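Local coordinates for uncharacterized protein (Bacteroides ovatus, PDB 4IRT), which is of unknown function but is a putative neuraminidase of the BNR-repeat family, and so may act on sialic-acid-containing glycans, at residues A[33-38]-A[51-56]; A[27-32]-A[78-83]; A[333-338]-A[352-357]. One frame throughout, in Å; residues are numbered along the deposited sequence.

Contact 1. Residues A[33-38]-A[51-56]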
ATOM      1  N   ASP A  33      18.632   9.893  -7.596  1.00 13.44           N
ATOM      2  CA  ASP A  33      18.627   9.110  -8.825  1.00 14.34           C
ATOM      3  C   ASP A  33      18.880   7.612  -8.613  1.00 14.13           C
ATOM      4  O   ASP A  33      19.243   6.915  -9.552  1.00 14.12           O
ATOM      5  CB  ASP A  33      19.577   9.718  -9.874  1.00 15.53           C
ATOM      6  CG  ASP A  33      21.048   9.464  -9.589  1.00 16.77           C
ATOM      7  OD1 ASP A  33      21.428   9.024  -8.477  1.00 15.88           O
ATOM      8  OD2 ASP A  33      21.847   9.696 -10.527  1.00 17.77           O
ATOM      9  N   GLU A  34      18.678   7.128  -7.387  1.00 13.58           N
ATOM     10  CA  GLU A  34      18.865   5.702  -7.069  1.00 14.12           C
ATOM     11  C   GLU A  34      17.532   5.107  -6.705  1.00 13.36           C
ATOM     12  O   GLU A  34      16.736   5.743  -6.036  1.00 14.40           O
ATOM     13  CB  GLU A  34      19.825   5.537  -5.911  1.00 15.25           C
ATOM     14  CG  GLU A  34      21.210   5.954  -6.356  1.00 18.87           C
ATOM     15  CD  GLU A  34      22.275   5.943  -5.284  1.00 24.48           C
ATOM     16  OE1 GLU A  34      21.978   5.970  -4.078  1.00 20.35           O
ATOM     17  OE2 GLU A  34      23.450   5.941  -5.688  1.00 35.35           O
ATOM     18  N   GLN A  35      17.295   3.886  -7.141  1.00 12.98           N
ATOM     19  CA  GLN A  35      16.072   3.189  -6.782  1.00 11.74           C
ATOM     20  C   GLN A  35      16.421   1.943  -5.984  1.00 11.07           C
ATOM     21  O   GLN A  35      17.367   1.220  -6.327  1.00 12.31           O
ATOM     22  CB  GLN A  35      15.332   2.805  -8.054  1.00 11.24           C
ATOM     23  CG  GLN A  35      14.011   2.121  -7.854  1.00 11.78           C
ATOM     24  CD  GLN A  35      13.370   1.829  -9.182  1.00 10.23           C
ATOM     25  OE1 GLN A  35      13.874   1.023  -9.967  1.00 11.73           O
ATOM     26  NE2 GLN A  35      12.274   2.483  -9.454  1.00 11.05           N
ATOM     27  N   TYR A  36      15.646   1.720  -4.944  1.00 10.04           N
ATOM     28  CA  TYR A  36      15.838   0.654  -3.993  1.00 10.28           C
ATOM     29  C   TYR A  36      14.670  -0.292  -4.062  1.00  9.87           C
ATOM     30  O   TYR A  36      13.532   0.130  -4.298  1.00  8.77           O
ATOM     31  CB  TYR A  36      15.911   1.213  -2.569  1.00 10.80           C
ATOM     32  CG  TYR A  36      17.110   2.080  -2.317  1.00 12.35           C
ATOM     33  CD1 TYR A  36      17.113   3.441  -2.665  1.00 13.71           C
ATOM     34  CD2 TYR A  36      18.254   1.548  -1.724  1.00 12.90           C
ATOM     35  CE1 TYR A  36      18.234   4.227  -2.461  1.00 13.29           C
ATOM     36  CE2 TYR A  36      19.357   2.335  -1.485  1.00 14.76           C
ATOM     37  CZ  TYR A  36      19.343   3.665  -1.844  1.00 14.76           C
ATOM     38  OH  TYR A  36      20.470   4.424  -1.614  1.00 15.47           O
ATOM     39  N   ILE A  37      14.952  -1.572  -3.821  1.00  9.75           N
ATOM     40  CA  ILE A  37      13.939  -2.606  -3.886  1.00  9.61           C
ATOM     41  C   ILE A  37      14.192  -3.589  -2.756  1.00  9.87           C
ATOM     42  O   ILE A  37      15.315  -3.679  -2.227  1.00 11.03           O
ATOM     43  CB  ILE A  37      13.979  -3.322  -5.268  1.00  9.86           C
ATOM     44  CG1 ILE A  37      12.684  -4.108  -5.527  1.00  9.49           C
ATOM     45  CG2 ILE A  37      15.219  -4.197  -5.401  1.00 10.56           C
ATOM     46  CD1 ILE A  37      12.610  -4.623  -6.954  1.00  9.88           C
ATOM     47  N   SER A  38      13.161  -4.328  -2.371  1.00  8.81           N
ATOM     48  CA  SER A  38      13.312  -5.348  -1.344  1.00  9.07           C
ATOM     49  C   SER A  38      12.366  -6.491  -1.659  1.00  8.47           C
ATOM     50  O   SER A  38      11.274  -6.266  -2.170  1.00  7.10           O
ATOM     51  CB  SER A  38      13.010  -4.784   0.077  1.00 10.05           C
ATOM     52  OG  SER A  38      11.708  -4.237   0.190  1.00 10.00           O
ATOM     53  N   ARG A  51      19.818   0.390  -7.713  1.00 11.88           N
ATOM     54  CA  ARG A  51      20.411   0.749  -8.968  1.00 12.51           C
ATOM     55  C   ARG A  51      20.355   2.260  -9.158  1.00 12.28           C
ATOM     56  O   ARG A  51      19.543   2.974  -8.530  1.00 12.06           O
ATOM     57  CB  ARG A  51      19.675   0.087 -10.137  1.00 12.17           C
ATOM     58  CG  ARG A  51      18.207   0.470 -10.266  1.00 11.89           C
ATOM     59  CD  ARG A  51      17.670   0.324 -11.681  1.00 12.19           C
ATOM     60  NE  ARG A  51      16.225   0.599 -11.754  1.00 11.88           N
ATOM     61  CZ  ARG A  51      15.543   0.774 -12.890  1.00 13.10           C
ATOM     62  NH1 ARG A  51      16.165   0.721 -14.070  1.00 14.12           N
ATOM     63  NH2 ARG A  51      14.228   0.968 -12.869  1.00 11.87           N
ATOM     64  N   LYS A  52      21.176   2.741 -10.086  1.00 13.36           N
ATOM     65  CA  LYS A  52      20.918   4.043 -10.705  1.00 13.26           C
ATOM     66  C   LYS A  52      19.744   3.913 -11.648  1.00 13.24           C
ATOM     67  O   LYS A  52      19.631   2.923 -12.391  1.00 13.44           O
ATOM     68  CB  LYS A  52      22.139   4.548 -11.463  1.00 14.98           C
ATOM     69  CG  LYS A  52      23.293   4.840 -10.544  1.00 15.54           C
ATOM     70  CD  LYS A  52      23.020   6.092  -9.717  1.00 17.34           C
ATOM     71  CE  LYS A  52      24.260   6.535  -8.965  1.00 21.31           C
ATOM     72  NZ  LYS A  52      24.015   7.727  -8.108  1.00 23.85           N
ATOM     73  N   LEU A  53      18.855   4.896 -11.609  1.00 13.16           N
ATOM     74  CA  LEU A  53      17.698   4.893 -12.508  1.00 14.30           C
ATOM     75  C   LEU A  53      18.061   4.884 -14.009  1.00 15.26           C
ATOM     76  O   LEU A  53      17.262   4.450 -14.841  1.00 16.05           O
ATOM     77  CB  LEU A  53      16.770   6.055 -12.190  1.00 14.31           C
ATOM     78  CG  LEU A  53      15.874   5.860 -10.976  1.00 14.69           C
ATOM     79  CD1 LEU A  53      15.308   7.175 -10.488  1.00 15.24           C
ATOM     80  CD2 LEU A  53      14.762   4.883 -11.273  1.00 14.74           C
ATOM     81  N   ASP A  54      19.260   5.335 -14.350  1.00 15.77           N
ATOM     82  CA  ASP A  54      19.713   5.353 -15.742  1.00 19.23           C
ATOM     83  C   ASP A  54      20.465   4.078 -16.138  1.00 18.89           C
ATOM     84  O   ASP A  54      21.090   4.036 -17.187  1.00 20.18           O
ATOM     85  CB  ASP A  54      20.575   6.602 -16.012  1.00 20.71           C
ATOM     86  CG  ASP A  54      21.939   6.563 -15.328  1.00 26.26           C
ATOM     87  OD1 ASP A  54      22.339   5.527 -14.758  1.00 28.42           O
ATOM     88  OD2 ASP A  54      22.657   7.592 -15.393  1.00 35.14           O
ATOM     89  N   SER A  55      20.459   3.076 -15.257  1.00 15.41           N
ATOM     90  CA  SER A  55      21.062   1.791 -15.497  1.00 15.63           C
ATOM     91  C   SER A  55      20.053   0.630 -15.268  1.00 15.56           C
ATOM     92  O   SER A  55      19.018   0.798 -14.619  1.00 14.30           O
ATOM     93  CB  SER A  55      22.257   1.636 -14.528  1.00 16.86           C
ATOM     94  OG  SER A  55      22.872   0.372 -14.653  1.00 17.46           O
ATOM     95  N   GLU A  56      20.356  -0.531 -15.828  1.00 15.92           N
ATOM     96  CA  GLU A  56      19.629  -1.742 -15.511  1.00 16.69           C
ATOM     97  C   GLU A  56      20.476  -2.712 -14.704  1.00 18.39           C
ATOM     98  O   GLU A  56      20.076  -3.854 -14.491  1.00 18.17           O
ATOM     99  CB  GLU A  56      19.100  -2.368 -16.800  1.00 19.25           C
ATOM    100  CG  GLU A  56      18.194  -1.403 -17.538  1.00 20.37           C
ATOM    101  CD  GLU A  56      17.315  -2.042 -18.585  1.00 24.96           C
ATOM    102  OE1 GLU A  56      17.444  -3.257 -18.820  1.00 26.13           O
ATOM    103  OE2 GLU A  56      16.477  -1.303 -19.173  1.00 24.27           O
TER
HETATM  104  O   HOH W   1      20.420   7.485 -12.588  1.00 24.26           O

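Contact 2. Residues A[27-32]-A[78-83]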
ATOM      1  N   SER A  27       7.698  -1.541  -1.519  1.00  9.77           N
ATOM      2  CA  SER A  27       8.563  -2.570  -2.073  1.00  8.87           C
ATOM      3  C   SER A  27       9.685  -1.949  -2.897  1.00  8.98           C
ATOM      4  O   SER A  27      10.739  -2.545  -3.057  1.00  9.43           O
ATOM      5  CB  SER A  27       7.737  -3.498  -2.968  1.00  9.27           C
ATOM      6  OG  SER A  27       7.119  -2.776  -4.022  1.00  9.31           O
ATOM      7  N   LEU A  28       9.427  -0.756  -3.418  1.00  9.04           N
ATOM      8  CA  LEU A  28      10.285  -0.079  -4.405  1.00  9.22           C
ATOM      9  C   LEU A  28      10.221   1.425  -4.123  1.00  9.92           C
ATOM     10  O   LEU A  28       9.134   1.993  -3.921  1.00  9.77           O
ATOM     11  CB  LEU A  28       9.726  -0.375  -5.792  1.00  9.85           C
ATOM     12  CG  LEU A  28      10.426   0.035  -7.085  1.00  9.86           C
ATOM     13  CD1 LEU A  28      11.722  -0.738  -7.238  1.00  9.92           C
ATOM     14  CD2 LEU A  28       9.488  -0.236  -8.260  1.00 10.82           C
ATOM     15  N   VAL A  29      11.386   2.067  -4.079  1.00 10.29           N
ATOM     16  CA  VAL A  29      11.433   3.453  -3.694  1.00 10.40           C
ATOM     17  C   VAL A  29      12.683   4.130  -4.195  1.00 10.01           C
ATOM     18  O   VAL A  29      13.789   3.605  -4.043  1.00 10.31           O
ATOM     19  CB  VAL A  29      11.267   3.631  -2.176  1.00 11.58           C
ATOM     20  CG1 VAL A  29      12.395   2.965  -1.406  1.00 12.48           C
ATOM     21  CG2 VAL A  29      11.238   5.110  -1.832  1.00 12.54           C
ATOM     22  N   THR A  30      12.483   5.290  -4.802  1.00 10.37           N
ATOM     23  CA  THR A  30      13.572   6.143  -5.302  1.00 10.77           C
ATOM     24  C   THR A  30      14.001   7.196  -4.273  1.00 11.40           C
ATOM     25  O   THR A  30      13.176   7.853  -3.662  1.00 12.58           O
ATOM     26  CB  THR A  30      13.147   6.848  -6.618  1.00 10.99           C
ATOM     27  OG1 THR A  30      13.093   5.868  -7.681  1.00 11.98           O
ATOM     28  CG2 THR A  30      14.131   7.964  -7.022  1.00 11.20           C
ATOM     29  N   HIS A  31      15.310   7.387  -4.140  1.00 11.73           N
ATOM     30  CA  HIS A  31      15.855   8.527  -3.399  1.00 12.23           C
ATOM     31  C   HIS A  31      16.897   9.135  -4.328  1.00 12.63           C
ATOM     32  O   HIS A  31      17.848   8.463  -4.728  1.00 13.05           O
ATOM     33  CB  HIS A  31      16.455   8.055  -2.081  1.00 11.95           C
ATOM     34  CG  HIS A  31      16.946   9.156  -1.206  1.00 12.70           C
ATOM     35  ND1 HIS A  31      16.109   9.951  -0.458  1.00 13.01           N
ATOM     36  CD2 HIS A  31      18.206   9.601  -0.966  1.00 13.31           C
ATOM     37  CE1 HIS A  31      16.820  10.846   0.193  1.00 13.07           C
ATOM     38  NE2 HIS A  31      18.094  10.646  -0.087  1.00 14.43           N
ATOM     39  N   GLY A  32      16.665  10.368  -4.746  1.00 13.18           N
ATOM     40  CA  GLY A  32      17.575  11.012  -5.710  1.00 13.48           C
ATOM     41  C   GLY A  32      17.491  10.293  -7.056  1.00 12.81           C
ATOM     42  O   GLY A  32      16.396  10.112  -7.608  1.00 13.14           O
HETATM   43  N   MSE A  78       9.705  -0.961   3.103  1.00  9.05           N
HETATM   44  CA  MSE A  78      10.909  -0.138   3.196  1.00  9.88           C
HETATM   45  C   MSE A  78      10.649   1.311   2.844  1.00 10.25           C
HETATM   46  O   MSE A  78       9.605   1.668   2.248  1.00  9.54           O
HETATM   47  CB  MSE A  78      11.992  -0.710   2.286  1.00  9.68           C
HETATM   48  CG  MSE A  78      11.891  -0.199   0.870  1.00  9.58           C
HETATM   49 SE   MSE A  78      12.953  -1.123  -0.491  0.75  9.81          SE
HETATM   50  CE  MSE A  78      14.672  -0.977   0.320  1.00 10.15           C
HETATM   51  N   MSE A  79      11.605   2.169   3.212  1.00 10.53           N
HETATM   52  CA  MSE A  79      11.554   3.601   2.908  1.00 10.71           C
HETATM   53  C   MSE A  79      12.912   4.198   3.142  1.00 10.81           C
HETATM   54  O   MSE A  79      13.704   3.652   3.899  1.00 12.32           O
HETATM   55  CB  MSE A  79      10.535   4.291   3.825  1.00 11.01           C
HETATM   56  CG  MSE A  79      10.302   5.782   3.591  1.00 12.39           C
HETATM   57 SE   MSE A  79       9.820   6.252   1.757  0.75 11.41          SE
HETATM   58  CE  MSE A  79       8.356   5.033   1.454  1.00 13.31           C
ATOM     59  N   ILE A  80      13.198   5.326   2.494  1.00 11.08           N
ATOM     60  CA  ILE A  80      14.469   6.026   2.651  1.00 11.71           C
ATOM     61  C   ILE A  80      14.182   7.354   3.341  1.00 12.07           C
ATOM     62  O   ILE A  80      13.237   8.068   2.970  1.00 12.16           O
ATOM     63  CB  ILE A  80      15.150   6.328   1.309  1.00 12.67           C
ATOM     64  CG1 ILE A  80      15.109   5.118   0.348  1.00 13.32           C
ATOM     65  CG2 ILE A  80      16.595   6.813   1.544  1.00 13.41           C
ATOM     66  CD1 ILE A  80      15.961   3.948   0.732  1.00 14.24           C
ATOM     67  N   ASP A  81      14.967   7.676   4.357  1.00 12.74           N
ATOM     68  CA  ASP A  81      14.812   8.949   5.068  1.00 12.14           C
ATOM     69  C   ASP A  81      15.628  10.047   4.373  1.00 13.54           C
ATOM     70  O   ASP A  81      16.311   9.788   3.377  1.00 13.90           O
ATOM     71  CB  ASP A  81      15.112   8.810   6.582  1.00 12.55           C
ATOM     72  CG  ASP A  81      16.598   8.560   6.904  1.00 13.46           C
ATOM     73  OD1 ASP A  81      17.473   8.872   6.076  1.00 13.45           O
ATOM     74  OD2 ASP A  81      16.879   8.042   8.023  1.00 13.76           O
ATOM     75  N   GLY A  82      15.596  11.252   4.924  1.00 14.35           N
ATOM     76  CA  GLY A  82      16.213  12.411   4.283  1.00 14.91           C
ATOM     77  C   GLY A  82      17.725  12.355   4.181  1.00 16.60           C
ATOM     78  O   GLY A  82      18.307  13.126   3.432  1.00 18.79           O
ATOM     79  N   GLU A  83      18.366  11.515   4.993  1.00 15.87           N
ATOM     80  CA  GLU A  83      19.814  11.364   4.993  1.00 16.29           C
ATOM     81  C   GLU A  83      20.205  10.155   4.181  1.00 15.78           C
ATOM     82  O   GLU A  83      21.382   9.883   4.009  1.00 16.93           O
ATOM     83  CB  GLU A  83      20.347  11.239   6.423  1.00 17.96           C
ATOM     84  CG  GLU A  83      20.481  12.577   7.139  1.00 20.34           C
ATOM     85  CD  GLU A  83      20.687  12.450   8.639  1.00 25.02           C
ATOM     86  OE1 GLU A  83      20.656  11.330   9.204  1.00 26.73           O
ATOM     87  OE2 GLU A  83      20.837  13.503   9.272  1.00 31.97           O
TER
HETATM   88  O   HOH W   2      20.079  11.952   1.228  1.00 24.92           O

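Contact 3. Residues A[333-338]-A[352-357]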
ATOM      1  N   GLU A 333      -8.362 -12.055 -13.590  1.00 14.01           N
ATOM      2  CA  GLU A 333      -8.522 -13.348 -14.283  1.00 18.07           C
ATOM      3  C   GLU A 333      -9.216 -13.227 -15.642  1.00 18.33           C
ATOM      4  O   GLU A 333      -8.893 -13.977 -16.583  1.00 17.06           O
ATOM      5  CB  GLU A 333      -9.312 -14.345 -13.443  1.00 24.05           C
ATOM      6  CG  GLU A 333      -8.468 -15.059 -12.404  1.00 32.67           C
ATOM      7  CD  GLU A 333      -9.164 -16.278 -11.792  1.00 44.06           C
ATOM      8  OE1 GLU A 333     -10.229 -16.711 -12.306  1.00 39.08           O
ATOM      9  OE2 GLU A 333      -8.638 -16.785 -10.782  1.00 42.92           O
ATOM     10  N   GLU A 334     -10.143 -12.286 -15.760  1.00 18.24           N
ATOM     11  CA  GLU A 334     -10.802 -12.023 -17.049  1.00 20.25           C
ATOM     12  C   GLU A 334      -9.845 -11.600 -18.146  1.00 19.43           C
ATOM     13  O   GLU A 334     -10.202 -11.683 -19.316  1.00 18.85           O
ATOM     14  CB  GLU A 334     -11.853 -10.894 -16.940  1.00 24.37           C
ATOM     15  CG  GLU A 334     -13.153 -11.338 -16.321  1.00 27.48           C
ATOM     16  CD  GLU A 334     -14.310 -10.369 -16.563  1.00 26.52           C
ATOM     17  OE1 GLU A 334     -14.140  -9.295 -17.170  1.00 28.63           O
ATOM     18  OE2 GLU A 334     -15.404 -10.700 -16.135  1.00 26.37           O
ATOM     19  N   ARG A 335      -8.699 -11.027 -17.766  1.00 16.86           N
ATOM     20  CA  ARG A 335      -7.675 -10.616 -18.718  1.00 16.18           C
ATOM     21  C   ARG A 335      -6.452 -11.526 -18.650  1.00 16.27           C
ATOM     22  O   ARG A 335      -5.353 -11.116 -18.988  1.00 17.20           O
ATOM     23  CB  ARG A 335      -7.264  -9.173 -18.449  1.00 15.28           C
ATOM     24  CG  ARG A 335      -8.439  -8.195 -18.552  1.00 15.38           C
ATOM     25  CD  ARG A 335      -7.991  -6.722 -18.585  1.00 15.81           C
ATOM     26  NE  ARG A 335      -7.240  -6.409 -19.787  1.00 16.33           N
ATOM     27  CZ  ARG A 335      -7.757  -6.001 -20.936  1.00 20.34           C
ATOM     28  NH1 ARG A 335      -9.072  -5.854 -21.081  1.00 21.98           N
ATOM     29  NH2 ARG A 335      -6.963  -5.765 -21.962  1.00 21.63           N
ATOM     30  N   GLY A 336      -6.619 -12.744 -18.165  1.00 14.17           N
ATOM     31  CA  GLY A 336      -5.485 -13.663 -18.074  1.00 14.21           C
ATOM     32  C   GLY A 336      -4.500 -13.374 -16.954  1.00 12.36           C
ATOM     33  O   GLY A 336      -3.367 -13.844 -16.994  1.00 11.83           O
ATOM     34  N   SER A 337      -4.939 -12.612 -15.944  1.00 11.16           N
ATOM     35  CA  SER A 337      -4.095 -12.266 -14.789  1.00 10.79           C
ATOM     36  C   SER A 337      -2.796 -11.586 -15.195  1.00 11.05           C
ATOM     37  O   SER A 337      -1.752 -11.740 -14.548  1.00 10.91           O
ATOM     38  CB  SER A 337      -3.877 -13.490 -13.877  1.00 11.51           C
ATOM     39  OG  SER A 337      -5.128 -14.113 -13.603  1.00 11.41           O
ATOM     40  N   ARG A 338      -2.862 -10.792 -16.265  1.00 11.87           N
ATOM     41  CA  ARG A 338      -1.741  -9.946 -16.651  0.50 12.27           C
ATOM     42  C   ARG A 338      -1.691  -8.728 -15.724  1.00 11.58           C
ATOM     43  O   ARG A 338      -2.617  -8.489 -14.941  1.00 10.83           O
ATOM     44  CB  ARG A 338      -1.899  -9.548 -18.123  0.50 14.14           C
ATOM     45  CG  ARG A 338      -1.806 -10.773 -19.045  0.50 16.55           C
ATOM     46  CD  ARG A 338      -2.187 -10.468 -20.482  0.50 20.47           C
ATOM     47  NE  ARG A 338      -1.974 -11.624 -21.353  0.50 23.08           N
ATOM     48  CZ  ARG A 338      -2.925 -12.491 -21.693  0.50 25.02           C
ATOM     49  NH1 ARG A 338      -4.166 -12.354 -21.239  0.50 22.79           N
ATOM     50  NH2 ARG A 338      -2.628 -13.503 -22.488  0.50 26.80           N
ATOM     51  N   TRP A 352     -12.768   4.880 -19.472  1.00 15.27           N
ATOM     52  CA  TRP A 352     -11.526   4.290 -18.990  1.00 14.41           C
ATOM     53  C   TRP A 352     -11.026   3.329 -20.055  1.00 17.27           C
ATOM     54  O   TRP A 352     -11.735   2.384 -20.386  1.00 20.82           O
ATOM     55  CB  TRP A 352     -11.820   3.552 -17.685  1.00 13.74           C
ATOM     56  CG  TRP A 352     -12.199   4.487 -16.579  1.00 12.42           C
ATOM     57  CD1 TRP A 352     -13.441   4.964 -16.308  1.00 12.73           C
ATOM     58  CD2 TRP A 352     -11.321   5.060 -15.593  1.00 12.23           C
ATOM     59  NE1 TRP A 352     -13.388   5.828 -15.238  1.00 13.38           N
ATOM     60  CE2 TRP A 352     -12.105   5.879 -14.763  1.00 12.26           C
ATOM     61  CE3 TRP A 352      -9.948   4.964 -15.345  1.00 11.87           C
ATOM     62  CZ2 TRP A 352     -11.566   6.614 -13.708  1.00 12.18           C
ATOM     63  CZ3 TRP A 352      -9.414   5.671 -14.297  1.00 11.84           C
ATOM     64  CH2 TRP A 352     -10.222   6.491 -13.480  1.00 12.47           C
ATOM     65  N   THR A 353      -9.841   3.576 -20.620  1.00 15.97           N
ATOM     66  CA  THR A 353      -9.258   2.689 -21.620  0.50 15.59           C
ATOM     67  C   THR A 353      -8.333   1.675 -20.931  1.00 16.44           C
ATOM     68  O   THR A 353      -7.532   2.046 -20.059  1.00 14.72           O
ATOM     69  CB  THR A 353      -8.500   3.477 -22.691  0.50 15.53           C
ATOM     70  OG1 THR A 353      -7.362   4.104 -22.109  0.50 15.24           O
ATOM     71  CG2 THR A 353      -9.401   4.531 -23.324  0.50 15.14           C
ATOM     72  N   ILE A 354      -8.473   0.406 -21.301  1.00 15.80           N
ATOM     73  CA  ILE A 354      -7.756  -0.671 -20.633  1.00 16.54           C
ATOM     74  C   ILE A 354      -6.693  -1.192 -21.547  1.00 17.44           C
ATOM     75  O   ILE A 354      -6.945  -1.432 -22.716  1.00 16.72           O
ATOM     76  CB  ILE A 354      -8.657  -1.871 -20.296  1.00 18.85           C
ATOM     77  CG1 ILE A 354      -9.994  -1.408 -19.756  1.00 20.41           C
ATOM     78  CG2 ILE A 354      -7.954  -2.813 -19.322  1.00 18.53           C
ATOM     79  CD1 ILE A 354      -9.861  -0.583 -18.515  1.00 20.79           C
ATOM     80  N   THR A 355      -5.513  -1.401 -20.979  1.00 16.31           N
ATOM     81  CA  THR A 355      -4.425  -2.044 -21.687  1.00 15.98           C
ATOM     82  C   THR A 355      -3.758  -3.051 -20.739  1.00 15.28           C
ATOM     83  O   THR A 355      -3.922  -2.979 -19.519  1.00 14.45           O
ATOM     84  CB  THR A 355      -3.375  -1.038 -22.172  1.00 17.40           C
ATOM     85  OG1 THR A 355      -2.884  -0.255 -21.072  1.00 17.24           O
ATOM     86  CG2 THR A 355      -3.930  -0.102 -23.267  1.00 17.82           C
ATOM     87  N   ASP A 356      -3.019  -3.987 -21.320  1.00 13.72           N
ATOM     88  CA  ASP A 356      -2.229  -4.916 -20.535  1.00 14.67           C
ATOM     89  C   ASP A 356      -0.784  -4.476 -20.603  1.00 14.55           C
ATOM     90  O   ASP A 356      -0.280  -4.185 -21.689  1.00 15.80           O
ATOM     91  CB  ASP A 356      -2.390  -6.342 -21.092  1.00 14.66           C
ATOM     92  CG  ASP A 356      -3.806  -6.877 -20.930  1.00 15.26           C
ATOM     93  OD1 ASP A 356      -4.464  -6.599 -19.891  1.00 14.30           O
ATOM     94  OD2 ASP A 356      -4.300  -7.559 -21.866  1.00 16.65           O
ATOM     95  N   LEU A 357      -0.124  -4.447 -19.460  1.00 12.75           N
ATOM     96  CA  LEU A 357       1.271  -4.026 -19.375  1.00 12.72           C
ATOM     97  C   LEU A 357       2.243  -5.215 -19.482  1.00 14.26           C
ATOM     98  O   LEU A 357       3.408  -5.004 -19.786  1.00 14.63           O
ATOM     99  CB  LEU A 357       1.532  -3.244 -18.094  1.00 12.25           C
ATOM    100  CG  LEU A 357       0.605  -2.077 -17.797  1.00 12.98           C
ATOM    101  CD1 LEU A 357       1.041  -1.327 -16.560  1.00 14.02           C
ATOM    102  CD2 LEU A 357       0.525  -1.129 -18.971  1.00 14.90           C
TER
HETATM  103  O   HOH W   3      -5.904  -9.713 -21.771  1.00 20.11           O

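Contact 1. Residues A[33-38]-A[51-56]
Lys52 reaches two carboxylates at once, forming a salt-bridge network with Asp33 and Glu34. Lys52 NZ lies 2.9 Å from Asp33 OD1, which it meets on the syn side, and 3.1 Å from Glu34 OE2, approached from above the carboxylate plane. A bend at chi2 (-72°) swings the lysine chain back over the neighbouring strand, where its CD also packs against Glu34 CG. Main-chain bonding sets the register: in the antiparallel hydrogen-bonded pair Gln35 N lies 2.8 Å from Arg51 O and Arg51 N returns a bond to Gln35 O, while Glu34 and Lys52 are the non-hydrogen-bonded pair. Past the strand end, Leu53 N donates almost straight to Asp33 O at 2.9 Å. Strands 34-40 and 45-52 are the central hairpin of a four-stranded antiparallel sheet, a blade of the beta-propeller expected for this family, and a type I turn from Lys52 to Ser55 follows. On the face bearing Gln35 and Arg51, the guanidinium grips one oxygen side-on: Arg51 NE and NH2 donate to Gln35 OE1, at 3.0 and 2.9 Å, from one face of the amide. Ser55 O holds NH1, and Glu407 forms a salt bridge with NH2. Apolar contact is slight, Leu53 CD2 resting 3.9 Å from Gln35 CB.

Contact 2. Residues A[27-32]-A[78-83]
Ile80 lays its CG2 methyl over one face of the His31 ring, 3.9 Å from the centroid and displaced toward the rim, a CH-pi contact whose closest ring atom is CG. The imidazole is brought there by its first torsion, which sets CG opposite the backbone N (chi1 -176°). Beyond the methyl, the ring's CE1 comes 3.4 Å from Asp81 O. A water oxygen lying in the ring plane is 2.7 Å from His31 NE2, and the same water donates to Gly82 O. The other branch of Ile80 serves a different neighbour: CG1 crosses Val29 obliquely and meets its CG1 at 3.9 Å. That same valine methyl also touches Met78 CG, so it sits between two side chains of the facing strand. Val29 CG2 instead meets the selenium of Met79, a selenomethionine as is Met78, at 4.0 Å and at about a right angle. Although Met79 leaves its strand pointing away, bends at chi2 and chi3 bring SE back to the valine. Farther along, Met78 SE packs 3.7 Å from Ser27 O. No hydrogen bond joins the two segments directly. Strands 28-31 and 78-80 run almost parallel, their axes 5° apart and 7.1 Å from each other, and belong to separate antiparallel sheets; this face-to-face apolar packing of neighbouring sheets is consistent with adjoining blades of a beta-propeller.

Contact 3. Residues A[333-338]-A[352-357]
Arg335 and Asp356 form the close part of this contact, joined by a salt bridge. NE donates to Asp356 OD1 at 2.8 Å in a nearly straight bond (172°), with the acceptor in the guanidinium plane and the donor on the syn side of the carboxylate. A second bond, from NH2 to Asp356 OD2 at 3.2 Å, is weak; the two planes are turned 51° apart, far from a flat paired alignment. The bend at chi3 (66°) turns the guanidinium so that Ile354 CG2 sits over the centre of one face, 3.6 Å from CZ. Replacing Arg335 by the short side chain of an alanine is likely to leave Asp356 without this charged partner and the Ile354 methyl without the guanidinium that covers it.

The other side is looser and wetter. In the conformer modelled, Arg338 CD lies 3.9 Å from Asp356 OD2, and its NH1 turns back to Arg335 O. A water donates to both Arg335 O and Asp356 OD2, the latter at 2.7 Å. The contact thus ties the loop between strands 325-330 and 340-344 to edge strand 353-356. With the Arg335 salt bridge and Ser340 OG also bonded to OD1, Asp356 is likely to remain ionised.

Contacts 1 and 2 are neighbours, their centres 11 Å apart, and along the chain contact 1 is nested inside the loop closed by contact 2. Strand 28-31 pairs with strand 34-40, with probable hydrogen bonds from Tyr36 N to Val29 O (2.8 Å) and from Ser38 N to Ser27 O (3.1 Å). Contact 1 therefore works within one sheet, while contact 2 joins that sheet to the next. Contact 3 comes later in the chain and belongs to another four-stranded sheet; its centre is 27 Å from that of contact 1 and 30 Å from that of contact 2, with nearest atoms about 14 and 12 Å away.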